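Local coordinates for adapter protein MecA 1 (Bacillus subtilis, PDB 3JTP) that acts as an adaptor that delivers ComK and unfolded or aggregated proteins to the ClpC protease, this chain being its ClpC-interacting C-terminal domain, at residues 23-28 and 59-64. The protein carries 3 engineered substitutions. Residues are numbered along the deposited sequence; the frame is centred on the assembly and turned at random.
Engineered in segment 59-64: Met62 (natural residue Leu).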
# COMPACT_ATOMS: atom_id res chain seq x y z
N SER A 23 -3.16 4.27 6.47
CA SER A 23 -4.51 3.73 6.47
C SER A 23 -5.51 4.66 7.17
O SER A 23 -6.67 4.72 6.80
CB SER A 23 -4.56 2.35 7.12
OG SER A 23 -4.61 2.47 8.53
N LYS A 24 -5.06 5.38 8.19
CA LYS A 24 -5.97 6.23 8.94
C LYS A 24 -6.48 7.36 8.05
O LYS A 24 -7.56 7.92 8.29
CB LYS A 24 -5.29 6.80 10.18
CG LYS A 24 -6.27 7.25 11.23
CD LYS A 24 -5.65 8.20 12.25
CE LYS A 24 -4.88 7.47 13.35
NZ LYS A 24 -5.03 8.23 14.65
N LEU A 25 -5.72 7.67 7.00
CA LEU A 25 -6.02 8.82 6.15
C LEU A 25 -7.22 8.63 5.21
O LEU A 25 -7.61 9.55 4.48
CB LEU A 25 -4.78 9.24 5.37
CG LEU A 25 -4.05 10.44 5.99
CD1 LEU A 25 -4.59 10.77 7.37
CD2 LEU A 25 -2.55 10.24 6.04
N ASN A 26 -7.81 7.44 5.22
CA ASN A 26 -8.91 7.14 4.32
C ASN A 26 -8.60 7.43 2.86
O ASN A 26 -9.45 7.93 2.13
CB ASN A 26 -10.16 7.91 4.73
CG ASN A 26 -11.02 7.13 5.67
OD1 ASN A 26 -11.07 5.90 5.62
ND2 ASN A 26 -11.72 7.84 6.55
N VAL A 27 -7.38 7.10 2.45
CA VAL A 27 -6.94 7.25 1.08
C VAL A 27 -6.78 5.86 0.47
O VAL A 27 -6.17 5.69 -0.59
CB VAL A 27 -5.58 7.94 1.01
CG1 VAL A 27 -4.50 6.95 1.36
CG2 VAL A 27 -5.34 8.49 -0.37
N ASN A 28 -7.31 4.87 1.17
CA ASN A 28 -7.31 3.51 0.66
C ASN A 28 -7.80 3.50 -0.78
O ASN A 28 -9.00 3.40 -1.05
CB ASN A 28 -8.14 2.60 1.56
CG ASN A 28 -8.90 3.37 2.62
OD1 ASN A 28 -9.96 3.95 2.34
ND2 ASN A 28 -8.36 3.39 3.85
N LEU A 59 -1.86 9.36 -4.53
CA LEU A 59 -0.49 8.88 -4.58
C LEU A 59 0.42 9.75 -3.72
O LEU A 59 1.21 9.23 -2.94
CB LEU A 59 0.03 8.87 -6.01
CG LEU A 59 1.41 8.25 -6.18
CD1 LEU A 59 1.40 6.86 -5.56
CD2 LEU A 59 1.80 8.17 -7.65
N SER A 60 0.28 11.06 -3.87
CA SER A 60 1.19 12.01 -3.22
C SER A 60 1.14 11.94 -1.69
O SER A 60 2.14 12.22 -1.03
CB SER A 60 0.92 13.44 -3.69
OG SER A 60 -0.25 13.97 -3.06
N ILE A 61 -0.01 11.58 -1.13
CA ILE A 61 -0.06 11.35 0.31
C ILE A 61 0.54 10.01 0.67
O ILE A 61 1.26 9.88 1.66
CB ILE A 61 -1.47 11.46 0.89
CG1 ILE A 61 -1.90 12.93 0.92
CG2 ILE A 61 -1.52 10.88 2.30
CD1 ILE A 61 -3.40 13.11 0.99
N MET A 62 0.25 9.00 -0.16
CA MET A 62 0.83 7.69 0.07
C MET A 62 2.34 7.84 0.14
O MET A 62 2.99 7.19 0.95
CB MET A 62 0.42 6.69 -1.01
CG MET A 62 -0.97 6.08 -0.83
SD MET A 62 -1.41 5.00 -2.20
CE MET A 62 -2.58 3.91 -1.49
N LEU A 63 2.89 8.71 -0.70
CA LEU A 63 4.34 8.87 -0.79
C LEU A 63 4.95 9.71 0.32
O LEU A 63 6.13 10.05 0.27
CB LEU A 63 4.75 9.48 -2.13
CG LEU A 63 4.56 8.64 -3.38
CD1 LEU A 63 5.10 9.40 -4.58
CD2 LEU A 63 5.25 7.29 -3.23
N GLU A 64 4.15 10.09 1.31
CA GLU A 64 4.74 10.70 2.50
C GLU A 64 5.14 9.62 3.48
O GLU A 64 6.05 9.80 4.29
CB GLU A 64 3.78 11.68 3.15
CG GLU A 64 3.52 12.86 2.28
CD GLU A 64 3.24 14.10 3.05
OE1 GLU A 64 3.12 15.13 2.37
OE2 GLU A 64 3.16 14.07 4.30
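Val27 and Met62 mark the closest backbone approach, with Val27 CA 7.8 Å from Met62 CA, and no hydrogen bond joins the two segments. Residues 23-28 hold the end of helix 16-24 and the turn that follows it. Asn26 is the first residue to abandon helical angles, with phi positive at 53°, and its N makes a weak hydrogen bond to Ser23 O. Residues 59-64 lie in the last turns of helix 54-65, with Leu63 N hydrogen-bonded to Leu59 O at 2.8 Å. Side chains make the contact, apart from the Val27 carbonyl, and it buries 199 Å² counted over both sides.

Leu25 and Val27 direct their CB atoms at helix 54-65 from the two sides of the turn at Asn26. Leu25 CD2 touches Ile61 CG2 at 3.9 Å, one methyl from each residue, with the two side chains set at a slant to each other. The Ile61 methyl gets there because CG2 lies anti to the backbone N while CG1 stands beside that N (chi1 -74°).

In the C-terminal domain of MecA, helices 16-24 and 54-65 are separated in sequence by the hairpin of strands 31-37 and 40-46, part of a five-stranded antiparallel sheet. The turn leaving the first helix packs on the second through Leu25 and Val27, while Leu59, Met62 and Leu63 of the second touch strand 8-13 of that sheet.

Met62, an engineered residue (leucine in the natural protein), is the buried member of the contact. Its CG lies 4.2 Å from Val27 CG1, and its chain runs on extended (chi2 177°), carrying CE to 4.1 Å from Val27 O. Leu22 touches both Val27 and Met62. Asn26 OD1 accepts a hydrogen bond from Lys93 NZ, which ties the turn to helix 88-96.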